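Putative ATP-dependent endonuclease of the OLD family (Thermus scotoductus, PDB 6P74) degrades linear or supercoiled double-stranded DNA in the 5' to 3' direction, nicks circular DNA, and also has a DNA-stimulated ATPase activity. Local coordinates at residues Pro162-Phe167 against Pro224-Asn229; Gly153-Arg158 against Gly258-Phe263. All coordinates share one frame; numbering follows the deposited sequence.

Helix 154-166 takes part in both contacts: its first turn packs on helix 246-266 in contact 2, and its last residues, with Phe167, meet the loop between strands 217-220 and 232-235 in contact 1. The two centres lie about 15 Å apart. Contact 2, about 20 Å from the centre of the chain, joins what is taken as the start of the dimerization region to the C-terminal part of the ATPase domain. Contact 1 lies farther out, about 34 Å from that centre, with both segments inside the dimerization region. Each is also packed by residues of the second subunit of the homodimer, and both lie away from the probable ATP-binding loop and the metal-binding residues of the Toprim domain.

Contact 1 (Pro162-Phe167 against Pro224-Asn229); sequences PVRREF and PANPFN
Phe228 and Phe167 meet because their first torsions send the rings different ways: CG of Phe228 stands beside its own N, whereas in Phe167 CG is anti to N (chi1 -177°). The Phe228 ring arrives edge-on at one face of Phe167, a T-shaped stack with centroids 5.0 Å apart and planes at 79°. Its CE2 makes the approach, 3.4 Å from Phe167 CG, and so lies above the rim of the accepting ring instead of its middle. Val163 CG1 sits over a face of Phe228 in a CH-pi contact, 3.7 Å from the ring centroid. Phe228 is thus held at an edge by one residue and over a face by another. Pro227 adds an apolar touch, its CG 4.0 Å from Phe167 CE2.

The polar part is a single hydrogen bond. Arg164, extended from CG to NE, crosses Asn226 at about a right angle and donates NE to Asn226 OD1 at 2.8 Å. The acceptor lies near the guanidinium plane, but the bond is bent (N-H...O 133°), and NE stands above the amide's carbonyl plane, off its lone pairs.

From the second subunit, Leu184 packs on Pro227 and Phe228, Leu183 on Phe167 and Val189 on Val163, so the apolar cluster extends into the dimer interface. The chemistry therefore divides in two: buried apolar and aromatic packing joins the helix end to the loop, and one short but bent hydrogen bond, Arg164 to Asn226, links them at the more accessible side.

Contact 2 (Gly153-Arg158 against Gly258-Phe263); sequences GSILGR and GIFEAF
Aliphatic packing between Ile155 and Ile259 joins two helices whose segments run in nearly the same direction, with axes 10.6 Å apart at closest approach and 28° between their N-to-C directions. Ile259 CB points toward helix 154-158, and its CG2, anti to the backbone N, meets Ile155 CG1 at 3.9 Å. Leu156 enters with one branch, its CD1 coming to 4.3 Å from Ile259 CG1 although its CB points away from the other helix.

Aliphatic-to-aromatic contacts come next. In Ile155 the first torsion sets CG1 anti to N, and the bend at chi2 (57°) brings the terminal methyl CD1 up to the rim of Phe263, in the plane of the ring and 3.3 Å from CE2. The same methyl makes a looser touch on Phe260, 4.4 Å from CZ.

Arg158 supplies its aliphatic stem, CG being 4.1 Å from Phe263 CZ. Its guanidinium plane stands nearly perpendicular to the ring, at 87°, and the contact is made by the stem. The polar end is satisfied beyond the two segments: NH2 forms a salt bridge with Glu268 and a hydrogen bond with the carbonyl O of Lys269.

Around this buried interface, Leu136 and Leu138 of strand 135-138 pack on Ile155, while Leu233 of strand 232-235 touches both Leu156 and Ile259. On the side of helix 284-299, Phe260 packs against Leu293 and Met297 and makes an edge-to-face pair with Phe290. Phe219 and Ile196 of the second subunit pack on Leu156 and Ile259 respectively, continuing the apolar layer across the dimer.

Contact 1 (Pro162-Phe167 against Pro224-Asn229)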
loop_
_atom_site.group_PDB
_atom_site.type_symbol
_atom_site.label_atom_id
_atom_site.label_comp_id
_atom_site.label_asym_id
_atom_site.label_seq_id
_atom_site.Cartn_x
_atom_site.Cartn_y
_atom_site.Cartn_z
ATOM N N PRO A 162 -19.079 25.210 6.065
ATOM C CA PRO A 162 -20.010 26.339 6.217
ATOM C C PRO A 162 -21.111 26.056 7.225
ATOM O O PRO A 162 -21.651 26.996 7.822
ATOM C CB PRO A 162 -20.568 26.529 4.798
ATOM C CG PRO A 162 -20.458 25.195 4.176
ATOM C CD PRO A 162 -19.176 24.615 4.719
ATOM N N VAL A 163 -21.447 24.784 7.444
ATOM C CA VAL A 163 -22.426 24.423 8.467
ATOM C C VAL A 163 -21.815 24.553 9.854
ATOM O O VAL A 163 -22.371 25.211 10.738
ATOM C CB VAL A 163 -22.948 22.997 8.216
ATOM C CG1 VAL A 163 -23.716 22.478 9.414
ATOM C CG2 VAL A 163 -23.807 22.976 6.977
ATOM N N ARG A 164 -20.663 23.907 10.064
ATOM C CA ARG A 164 -19.937 24.019 11.325
ATOM C C ARG A 164 -19.733 25.474 11.730
ATOM O O ARG A 164 -19.605 25.780 12.923
ATOM C CB ARG A 164 -18.590 23.294 11.198
ATOM C CG ARG A 164 -17.751 23.276 12.451
ATOM C CD ARG A 164 -16.368 22.707 12.182
ATOM N NE ARG A 164 -15.455 22.948 13.306
ATOM C CZ ARG A 164 -14.641 23.999 13.406
ATOM N NH1 ARG A 164 -14.619 24.914 12.447
ATOM N NH2 ARG A 164 -13.844 24.139 14.462
ATOM N N ARG A 165 -19.709 26.386 10.755
ATOM C CA ARG A 165 -19.502 27.801 11.044
ATOM C C ARG A 165 -20.720 28.401 11.736
ATOM O O ARG A 165 -20.649 28.803 12.900
ATOM C CB ARG A 165 -19.180 28.547 9.745
ATOM C CG ARG A 165 -18.615 29.954 9.902
ATOM C CD ARG A 165 -17.746 30.303 8.686
ATOM N NE ARG A 165 -18.366 29.896 7.418
ATOM C CZ ARG A 165 -17.692 29.538 6.323
ATOM N NH1 ARG A 165 -16.367 29.520 6.333
ATOM N NH2 ARG A 165 -18.341 29.184 5.217
ATOM N N GLU A 166 -21.854 28.453 11.042
ATOM C CA GLU A 166 -23.048 29.096 11.575
ATOM C C GLU A 166 -23.747 28.275 12.646
ATOM O O GLU A 166 -24.840 28.657 13.077
ATOM C CB GLU A 166 -24.031 29.398 10.448
ATOM C CG GLU A 166 -23.489 30.349 9.415
ATOM C CD GLU A 166 -24.166 30.165 8.079
ATOM O OE1 GLU A 166 -25.394 30.391 8.008
ATOM O OE2 GLU A 166 -23.479 29.766 7.111
ATOM N N PHE A 167 -23.154 27.171 13.087
ATOM C CA PHE A 167 -23.749 26.399 14.166
ATOM C C PHE A 167 -23.742 27.203 15.460
ATOM O O PHE A 167 -22.744 27.844 15.805
ATOM C CB PHE A 167 -22.991 25.096 14.357
ATOM C CG PHE A 167 -23.579 24.198 15.409
ATOM C CD1 PHE A 167 -24.907 23.788 15.325
ATOM C CD2 PHE A 167 -22.796 23.739 16.468
ATOM C CE1 PHE A 167 -25.447 22.951 16.289
ATOM C CE2 PHE A 167 -23.327 22.892 17.429
ATOM C CZ PHE A 167 -24.655 22.501 17.341
ATOM N N PRO A 224 -18.493 16.489 21.391
ATOM C CA PRO A 224 -19.683 17.343 21.555
ATOM C C PRO A 224 -19.407 18.812 21.298
ATOM O O PRO A 224 -20.340 19.553 20.963
ATOM C CB PRO A 224 -20.116 17.089 23.007
ATOM C CG PRO A 224 -18.922 16.470 23.671
ATOM C CD PRO A 224 -18.169 15.729 22.609
ATOM N N ALA A 225 -18.152 19.250 21.417
ATOM C CA ALA A 225 -17.805 20.629 21.087
ATOM C C ALA A 225 -17.885 20.881 19.585
ATOM O O ALA A 225 -18.369 21.933 19.150
ATOM C CB ALA A 225 -16.405 20.950 21.612
ATOM N N ASN A 226 -17.416 19.925 18.779
ATOM C CA ASN A 226 -17.372 20.042 17.321
ATOM C C ASN A 226 -18.056 18.822 16.713
ATOM O O ASN A 226 -17.390 17.905 16.210
ATOM C CB ASN A 226 -15.931 20.178 16.827
ATOM C CG ASN A 226 -15.849 20.507 15.351
ATOM O OD1 ASN A 226 -16.807 21.009 14.758
ATOM N ND2 ASN A 226 -14.701 20.223 14.747
ATOM N N PRO A 227 -19.393 18.787 16.726
ATOM C CA PRO A 227 -20.099 17.558 16.322
ATOM C C PRO A 227 -20.028 17.270 14.829
ATOM O O PRO A 227 -19.958 16.096 14.434
ATOM C CB PRO A 227 -21.539 17.823 16.782
ATOM C CG PRO A 227 -21.664 19.311 16.733
ATOM C CD PRO A 227 -20.320 19.852 17.144
ATOM N N PHE A 228 -20.033 18.308 13.989
ATOM C CA PHE A 228 -19.918 18.132 12.549
ATOM C C PHE A 228 -18.592 17.488 12.120
ATOM O O PHE A 228 -18.401 17.245 10.924
ATOM C CB PHE A 228 -20.132 19.485 11.870
ATOM C CG PHE A 228 -21.479 20.064 12.150
ATOM C CD1 PHE A 228 -22.587 19.656 11.421
ATOM C CD2 PHE A 228 -21.656 20.980 13.165
ATOM C CE1 PHE A 228 -23.847 20.166 11.683
ATOM C CE2 PHE A 228 -22.909 21.494 13.434
ATOM C CZ PHE A 228 -24.011 21.089 12.689
ATOM N N ASN A 229 -17.680 17.191 13.043
ATOM C CA ASN A 229 -16.458 16.462 12.717
ATOM C C ASN A 229 -16.605 14.954 12.836
ATOM O O ASN A 229 -15.674 14.225 12.484
ATOM C CB ASN A 229 -15.302 16.916 13.613
ATOM C CG ASN A 229 -14.367 17.881 12.909
ATOM O OD1 ASN A 229 -14.744 18.536 11.927
ATOM N ND2 ASN A 229 -13.139 17.980 13.410
#

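Contact 2 (Gly153-Arg158 against Gly258-Phe263)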
loop_
_atom_site.group_PDB
_atom_site.type_symbol
_atom_site.label_atom_id
_atom_site.label_comp_id
_atom_site.label_asym_id
_atom_site.label_seq_id
_atom_site.Cartn_x
_atom_site.Cartn_y
_atom_site.Cartn_z
ATOM N N GLY A 153 -14.791 11.355 5.753
ATOM C CA GLY A 153 -13.444 11.769 5.411
ATOM C C GLY A 153 -13.377 13.276 5.371
ATOM O O GLY A 153 -14.383 13.974 5.540
ATOM N N SER A 154 -12.163 13.778 5.148
ATOM C CA SER A 154 -11.992 15.216 4.988
ATOM C C SER A 154 -12.837 15.763 3.841
ATOM O O SER A 154 -13.043 16.981 3.759
ATOM C CB SER A 154 -10.512 15.541 4.773
ATOM O OG SER A 154 -9.911 14.612 3.890
ATOM N N ILE A 155 -13.346 14.884 2.970
ATOM C CA ILE A 155 -14.208 15.314 1.870
ATOM C C ILE A 155 -15.553 15.815 2.397
ATOM O O ILE A 155 -16.008 16.915 2.055
ATOM C CB ILE A 155 -14.391 14.165 0.862
ATOM C CG1 ILE A 155 -15.450 14.534 -0.175
ATOM C CG2 ILE A 155 -14.754 12.869 1.585
ATOM C CD1 ILE A 155 -15.137 15.803 -0.928
ATOM N N LEU A 156 -16.220 15.009 3.223
ATOM C CA LEU A 156 -17.456 15.468 3.839
ATOM C C LEU A 156 -17.188 16.634 4.782
ATOM O O LEU A 156 -17.956 17.604 4.826
ATOM C CB LEU A 156 -18.120 14.309 4.578
ATOM C CG LEU A 156 -19.532 14.559 5.095
ATOM C CD1 LEU A 156 -20.483 14.974 3.956
ATOM C CD2 LEU A 156 -20.008 13.292 5.765
ATOM N N GLY A 157 -16.078 16.567 5.526
ATOM C CA GLY A 157 -15.704 17.674 6.395
ATOM C C GLY A 157 -15.632 18.999 5.664
ATOM O O GLY A 157 -16.091 20.027 6.173
ATOM N N ARG A 158 -15.055 19.003 4.461
ATOM C CA ARG A 158 -15.002 20.260 3.727
ATOM C C ARG A 158 -16.402 20.700 3.312
ATOM O O ARG A 158 -16.684 21.904 3.273
ATOM C CB ARG A 158 -14.053 20.129 2.529
ATOM C CG ARG A 158 -14.026 21.319 1.578
ATOM C CD ARG A 158 -13.636 22.621 2.286
ATOM N NE ARG A 158 -13.813 23.801 1.428
ATOM C CZ ARG A 158 -14.968 24.454 1.251
ATOM N NH1 ARG A 158 -16.082 24.051 1.864
ATOM N NH2 ARG A 158 -15.016 25.517 0.455
ATOM N N GLY A 258 -23.102 12.225 -4.967
ATOM C CA GLY A 258 -24.013 13.152 -4.318
ATOM C C GLY A 258 -23.281 14.235 -3.545
ATOM O O GLY A 258 -23.719 15.391 -3.509
ATOM N N ILE A 259 -22.152 13.881 -2.912
ATOM C CA ILE A 259 -21.383 14.894 -2.192
ATOM C C ILE A 259 -20.867 15.944 -3.164
ATOM O O ILE A 259 -20.978 17.150 -2.920
ATOM C CB ILE A 259 -20.235 14.255 -1.383
ATOM C CG1 ILE A 259 -20.772 13.564 -0.125
ATOM C CG2 ILE A 259 -19.223 15.317 -0.938
ATOM C CD1 ILE A 259 -19.863 12.468 0.345
ATOM N N PHE A 260 -20.332 15.505 -4.302
ATOM C CA PHE A 260 -19.823 16.465 -5.274
ATOM C C PHE A 260 -20.932 17.305 -5.882
ATOM O O PHE A 260 -20.715 18.476 -6.207
ATOM C CB PHE A 260 -19.043 15.741 -6.358
ATOM C CG PHE A 260 -17.615 15.499 -5.988
ATOM C CD1 PHE A 260 -16.644 16.454 -6.267
ATOM C CD2 PHE A 260 -17.239 14.326 -5.353
ATOM C CE1 PHE A 260 -15.323 16.236 -5.926
ATOM C CE2 PHE A 260 -15.920 14.107 -5.014
ATOM C CZ PHE A 260 -14.964 15.065 -5.296
ATOM N N GLU A 261 -22.119 16.730 -6.044
ATOM C CA GLU A 261 -23.252 17.521 -6.497
ATOM C C GLU A 261 -23.650 18.564 -5.460
ATOM O O GLU A 261 -24.076 19.665 -5.830
ATOM C CB GLU A 261 -24.417 16.593 -6.852
ATOM C CG GLU A 261 -25.746 17.285 -7.185
ATOM C CD GLU A 261 -25.694 18.205 -8.411
ATOM O OE1 GLU A 261 -24.727 18.103 -9.189
ATOM O OE2 GLU A 261 -26.627 19.037 -8.585
ATOM N N ALA A 262 -23.508 18.262 -4.162
ATOM C CA ALA A 262 -23.789 19.299 -3.173
ATOM C C ALA A 262 -22.749 20.423 -3.248
ATOM O O ALA A 262 -23.102 21.605 -3.173
ATOM C CB ALA A 262 -23.851 18.698 -1.771
ATOM N N PHE A 263 -21.468 20.077 -3.426
ATOM C CA PHE A 263 -20.436 21.098 -3.616
ATOM C C PHE A 263 -20.800 22.058 -4.736
ATOM O O PHE A 263 -20.679 23.277 -4.592
ATOM C CB PHE A 263 -19.094 20.448 -3.931
ATOM C CG PHE A 263 -18.312 20.036 -2.721
ATOM C CD1 PHE A 263 -18.120 20.906 -1.671
ATOM C CD2 PHE A 263 -17.740 18.777 -2.649
ATOM C CE1 PHE A 263 -17.385 20.520 -0.567
ATOM C CE2 PHE A 263 -17.017 18.389 -1.543
ATOM C CZ PHE A 263 -16.840 19.256 -0.506
#